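Local coordinates for non-toxic crystal protein (Bacillus thuringiensis, PDB 2D42) that is a non-toxic parasporal crystal protein whose structure closely resembles beta-pore-forming toxins of the aerolysin/epsilon-toxin type, its own biological role remaining undefined, at residues I2-R7 and G92-T97; E170-G175 and R219-G224. All coordinates share one frame; numbering follows the deposited sequence.

Interaction 1 (I2-R7 and G92-T97)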
loop_
_atom_site.group_PDB
_atom_site.type_symbol
_atom_site.label_atom_id
_atom_site.label_comp_id
_atom_site.label_asym_id
_atom_site.label_seq_id
_atom_site.Cartn_x
_atom_site.Cartn_y
_atom_site.Cartn_z
ATOM N N ILE A 2 1.023 15.923 6.792
ATOM C CA ILE A 2 0.472 14.995 7.782
ATOM C C ILE A 2 -0.197 15.754 8.931
ATOM O O ILE A 2 0.439 16.565 9.604
ATOM C CB ILE A 2 1.573 14.113 8.407
ATOM C CG1 ILE A 2 2.417 13.438 7.313
ATOM C CG2 ILE A 2 0.932 13.070 9.322
ATOM C CD1 ILE A 2 1.681 12.408 6.483
ATOM N N ILE A 3 -1.480 15.496 9.154
ATOM C CA ILE A 3 -2.173 16.156 10.252
ATOM C C ILE A 3 -1.683 15.524 11.550
ATOM O O ILE A 3 -1.803 14.320 11.737
ATOM C CB ILE A 3 -3.696 15.962 10.169
ATOM C CG1 ILE A 3 -4.267 16.722 8.962
ATOM C CG2 ILE A 3 -4.351 16.406 11.489
ATOM C CD1 ILE A 3 -4.136 18.229 9.038
ATOM N N ASN A 4 -1.109 16.327 12.441
ATOM C CA ASN A 4 -0.639 15.790 13.710
ATOM C C ASN A 4 -1.760 15.953 14.732
ATOM O O ASN A 4 -2.069 17.071 15.148
ATOM C CB ASN A 4 0.607 16.534 14.191
ATOM C CG ASN A 4 1.196 15.910 15.431
ATOM O OD1 ASN A 4 2.241 15.267 15.379
ATOM N ND2 ASN A 4 0.514 16.072 16.553
ATOM N N LEU A 5 -2.361 14.839 15.136
ATOM C CA LEU A 5 -3.470 14.875 16.081
ATOM C C LEU A 5 -3.155 15.497 17.437
ATOM O O LEU A 5 -4.027 16.135 18.035
ATOM C CB LEU A 5 -4.047 13.467 16.262
ATOM C CG LEU A 5 -4.676 12.906 14.978
ATOM C CD1 LEU A 5 -5.008 11.439 15.159
ATOM C CD2 LEU A 5 -5.928 13.697 14.623
ATOM N N LEU A 6 -1.933 15.307 17.931
ATOM C CA LEU A 6 -1.540 15.887 19.217
ATOM C C LEU A 6 -1.437 17.402 19.087
ATOM O O LEU A 6 -1.748 18.140 20.020
ATOM C CB LEU A 6 -0.201 15.312 19.686
ATOM C CG LEU A 6 -0.236 13.857 20.158
ATOM C CD1 LEU A 6 1.167 13.410 20.511
ATOM C CD2 LEU A 6 -1.148 13.724 21.365
ATOM N N ARG A 7 -0.993 17.856 17.920
ATOM C CA ARG A 7 -0.872 19.279 17.637
ATOM C C ARG A 7 -2.273 19.902 17.631
ATOM O O ARG A 7 -2.481 20.995 18.170
ATOM C CB ARG A 7 -0.184 19.482 16.281
ATOM C CG ARG A 7 -0.227 20.905 15.747
ATOM C CD ARG A 7 0.431 21.894 16.695
ATOM N NE ARG A 7 0.247 23.266 16.231
ATOM C CZ ARG A 7 0.325 24.340 17.013
ATOM N NH1 ARG A 7 0.586 24.206 18.308
ATOM N NH2 ARG A 7 0.130 25.550 16.500
ATOM N N GLY A 92 -1.741 12.837 4.940
ATOM C CA GLY A 92 -2.042 11.826 5.932
ATOM C C GLY A 92 -2.359 12.368 7.315
ATOM O O GLY A 92 -2.643 13.551 7.497
ATOM N N VAL A 93 -2.294 11.482 8.301
ATOM C CA VAL A 93 -2.593 11.847 9.674
ATOM C C VAL A 93 -1.810 10.935 10.607
ATOM O O VAL A 93 -1.427 9.833 10.216
ATOM C CB VAL A 93 -4.111 11.709 9.951
ATOM C CG1 VAL A 93 -4.561 10.261 9.725
ATOM C CG2 VAL A 93 -4.428 12.162 11.381
ATOM N N THR A 94 -1.552 11.401 11.827
ATOM C CA THR A 94 -0.820 10.605 12.812
ATOM C C THR A 94 -1.149 11.007 14.244
ATOM O O THR A 94 -1.474 12.164 14.523
ATOM C CB THR A 94 0.714 10.733 12.627
ATOM O OG1 THR A 94 1.383 9.866 13.553
ATOM C CG2 THR A 94 1.166 12.159 12.875
ATOM N N ALA A 95 -1.052 10.037 15.146
ATOM C CA ALA A 95 -1.307 10.265 16.555
ATOM C C ALA A 95 0.041 10.253 17.270
ATOM O O ALA A 95 0.109 10.149 18.497
ATOM C CB ALA A 95 -2.214 9.169 17.113
ATOM N N GLY A 96 1.114 10.352 16.491
ATOM C CA GLY A 96 2.444 10.356 17.077
ATOM C C GLY A 96 3.225 9.065 16.902
ATOM O O GLY A 96 4.399 8.997 17.265
ATOM N N THR A 97 2.588 8.039 16.350
ATOM C CA THR A 97 3.257 6.753 16.135
ATOM C C THR A 97 3.109 6.300 14.686
ATOM O O THR A 97 2.011 6.337 14.128
ATOM C CB THR A 97 2.659 5.651 17.034
ATOM O OG1 THR A 97 2.793 6.032 18.406
ATOM C CG2 THR A 97 3.380 4.323 16.809
#
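Leu5 overlaps the CG2 branch of Val93: Leu5 CG lies 3.7 Å from Val93 CG2, and both leucine methyls stand almost as near, so the valine methyl faces the fork of the leucine. What brings it there is the valine rotamer, in which CG1 sits between the backbone N and the carbonyl carbon (chi1 60°) and CG2 is sent towards the other segment. Leu5 CD1 also reaches Ala95 CB, 4.1 Å away, just past the end of the strand. Leu5 also meets Ile35 and Val93 packs against strand 150-185, consistent with the burial of both residues.

The backbones run as a short parallel beta ladder, 27° apart in direction, which attaches the N-terminal strand 2-4 to the end of the long strand 71-94. Ile3 bonds the residues flanking its partner Val93, the pattern of parallel pairing: its N donates to Gly92 O at 2.8 Å, and its O accepts from Thr94 N at 2.9 Å. The next bond, from Leu5 N to Thr94 O, is also 2.9 Å; it carries the ladder past the N-cap residue Asn4 into the first residue of helix 5-19.

On the sheet face holding Ile2 and Thr94, the two side chains cross at about a right angle, with Ile2 CG2 3.7 Å from Thr94 CG2. Ile2 CD1 lies against the bare backbone of Gly92, 3.8 Å from its CA. Thr94 OG1, anti to its own N (chi1 -176°), accepts from Gly96 N at 3.0 Å, an ST turn formed where the strand gives way to loop.

Interaction 2 (E170-G175 and R219-G224)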
loop_
_atom_site.group_PDB
_atom_site.type_symbol
_atom_site.label_atom_id
_atom_site.label_comp_id
_atom_site.label_asym_id
_atom_site.label_seq_id
_atom_site.Cartn_x
_atom_site.Cartn_y
_atom_site.Cartn_z
ATOM N N GLU A 170 -7.636 6.099 3.726
ATOM C CA GLU A 170 -8.711 6.241 4.699
ATOM C C GLU A 170 -8.408 5.543 6.012
ATOM O O GLU A 170 -7.611 4.618 6.057
ATOM C CB GLU A 170 -10.010 5.671 4.120
ATOM C CG GLU A 170 -10.561 6.478 2.956
ATOM C CD GLU A 170 -11.703 5.777 2.245
ATOM O OE1 GLU A 170 -12.366 6.424 1.412
ATOM O OE2 GLU A 170 -11.936 4.582 2.507
ATOM N N CYS A 171 -9.047 6.013 7.082
ATOM C CA CYS A 171 -8.895 5.415 8.400
ATOM C C CYS A 171 -9.883 6.066 9.356
ATOM O O CYS A 171 -10.478 7.101 9.045
ATOM C CB CYS A 171 -7.460 5.576 8.926
ATOM S SG CYS A 171 -6.905 7.271 9.321
ATOM N N VAL A 172 -10.081 5.431 10.503
ATOM C CA VAL A 172 -10.980 5.954 11.517
ATOM C C VAL A 172 -10.123 6.549 12.634
ATOM O O VAL A 172 -9.131 5.949 13.061
ATOM C CB VAL A 172 -11.867 4.844 12.112
ATOM C CG1 VAL A 172 -12.710 5.408 13.252
ATOM C CG2 VAL A 172 -12.758 4.251 11.022
ATOM N N VAL A 173 -10.503 7.735 13.088
ATOM C CA VAL A 173 -9.786 8.404 14.161
ATOM C C VAL A 173 -10.741 8.549 15.337
ATOM O O VAL A 173 -11.872 9.008 15.171
ATOM C CB VAL A 173 -9.290 9.786 13.701
ATOM C CG1 VAL A 173 -8.791 10.599 14.882
ATOM C CG2 VAL A 173 -8.177 9.601 12.673
ATOM N N SER A 174 -10.283 8.149 16.519
ATOM C CA SER A 174 -11.108 8.218 17.718
ATOM C C SER A 174 -10.238 8.214 18.975
ATOM O O SER A 174 -9.015 8.189 18.889
ATOM C CB SER A 174 -12.066 7.020 17.752
ATOM O OG SER A 174 -11.334 5.804 17.723
ATOM N N GLY A 175 -10.876 8.234 20.143
ATOM C CA GLY A 175 -10.125 8.230 21.382
ATOM C C GLY A 175 -10.233 9.550 22.118
ATOM O O GLY A 175 -10.904 10.477 21.658
ATOM N N ARG A 219 -16.785 8.851 16.241
ATOM C CA ARG A 219 -15.539 8.724 15.506
ATOM C C ARG A 219 -15.467 9.747 14.393
ATOM O O ARG A 219 -16.468 10.376 14.030
ATOM C CB ARG A 219 -15.441 7.324 14.897
ATOM C CG ARG A 219 -16.547 7.057 13.879
ATOM C CD ARG A 219 -16.559 5.622 13.403
ATOM N NE ARG A 219 -16.751 4.673 14.495
ATOM C CZ ARG A 219 -17.026 3.387 14.309
ATOM N NH1 ARG A 219 -17.139 2.920 13.077
ATOM N NH2 ARG A 219 -17.188 2.570 15.343
ATOM N N ALA A 220 -14.264 9.913 13.861
ATOM C CA ALA A 220 -14.042 10.832 12.761
ATOM C C ALA A 220 -13.458 9.994 11.634
ATOM O O ALA A 220 -12.611 9.137 11.869
ATOM C CB ALA A 220 -13.071 11.924 13.172
ATOM N N TYR A 221 -13.930 10.217 10.414
ATOM C CA TYR A 221 -13.419 9.468 9.279
ATOM C C TYR A 221 -12.436 10.357 8.528
ATOM O O TYR A 221 -12.776 11.465 8.111
ATOM C CB TYR A 221 -14.562 9.035 8.354
ATOM C CG TYR A 221 -15.405 7.901 8.899
ATOM C CD1 TYR A 221 -16.527 8.146 9.691
ATOM C CD2 TYR A 221 -15.071 6.574 8.624
ATOM C CE1 TYR A 221 -17.308 7.086 10.200
ATOM C CE2 TYR A 221 -15.835 5.513 9.126
ATOM C CZ TYR A 221 -16.952 5.773 9.912
ATOM O OH TYR A 221 -17.700 4.714 10.397
ATOM N N PHE A 222 -11.209 9.881 8.376
ATOM C CA PHE A 222 -10.192 10.656 7.675
ATOM C C PHE A 222 -10.059 10.218 6.224
ATOM O O PHE A 222 -10.100 9.027 5.917
ATOM C CB PHE A 222 -8.826 10.503 8.361
ATOM C CG PHE A 222 -7.691 11.141 7.601
ATOM C CD1 PHE A 222 -7.514 12.520 7.611
ATOM C CD2 PHE A 222 -6.828 10.361 6.830
ATOM C CE1 PHE A 222 -6.490 13.120 6.858
ATOM C CE2 PHE A 222 -5.809 10.944 6.080
ATOM C CZ PHE A 222 -5.638 12.326 6.091
ATOM N N THR A 223 -9.909 11.184 5.326
ATOM C CA THR A 223 -9.709 10.855 3.923
ATOM C C THR A 223 -8.483 11.609 3.430
ATOM O O THR A 223 -8.459 12.839 3.399
ATOM C CB THR A 223 -10.932 11.201 3.053
ATOM O OG1 THR A 223 -12.014 10.327 3.401
ATOM C CG2 THR A 223 -10.606 11.002 1.566
ATOM N N GLY A 224 -7.456 10.846 3.076
ATOM C CA GLY A 224 -6.221 11.427 2.601
ATOM C C GLY A 224 -5.859 10.962 1.201
ATOM O O GLY A 224 -6.685 10.390 0.481
HETATM O O HOH W 1 -13.429 8.792 1.815
#
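Cys171 and Phe222 form the tightly packed side of this antiparallel pairing. The sulfur lies 3.9 Å from Phe222 CB and 5.1 Å from the ring centroid, 65° off the ring normal, which makes it an oblique sulfur-aromatic contact. Its torsion, with SG between the backbone N and the carbonyl carbon (chi1 67°), sets it beside the start of the phenylalanine side chain. Val173 and Ala220 continue the same buried face, where Phe211 lies against Val173, Ala220 and the Phe222 ring, and helix 199-206 covers part of it through Ile199 and Leu203.

The backbone bonds do not follow the split between faces. The Val173-Ala220 pair is closed by two bonds, Val173 N to Ala220 O at 2.8 Å and Ala220 N to Val173 O at 2.9 Å. In the Cys171-Phe222 pair, Phe222 N donates to Cys171 O with an N-H...O angle of 167°, whereas the return bond from Cys171 N to Phe222 O is weak, stretched to 3.4 Å.

The other face is looser and more open to solvent. Val172 divides its methyls there: CG1 rests 3.7 Å from Arg219 CB, while CG2 stands 3.8 Å from Tyr221 CE2, alongside a ring pointing the same way. The arginine chain bends at chi3, and NH1 makes a long bond (3.3 Å) to Tyr221 OH. Farther along, Glu170 and Thr223 lie side by side, bridged by a water that donates to Glu170 OE1 and also bonds Thr223 OG1; the carboxylate has a second, stronger partner in Arg43.

The long antiparallel pairing of strands 150-185 and 219-244 is consistent with the elongated, strand-rich fold of the aerolysin/ETX clan, to which the sequence belongs.

In the fold
Interactions 1 and 2 lie about 11 Å apart, centre to centre, and share one sheet, in which strands 71-94 and 219-244 are neighbours. Their buried sides merge: Val93 CG1 of interaction 1 packs 3.7 Å from Phe222 CD2 and 3.8 Å from Cys171 SG of interaction 2, and Leu5 CD1 comes 3.9 Å from Val173 CG1. Both are partly buried: three of nine touching residues are buried in interaction 1 and four of ten in interaction 2. Interaction 1 is a brief parallel ladder, with aliphatic contacts on both faces. Interaction 2 joins two long strands; its core adds sulfur and an aromatic ring, and its outer face mixes Val172 and Tyr221 with charged Glu170 and Arg219 and one bridging water.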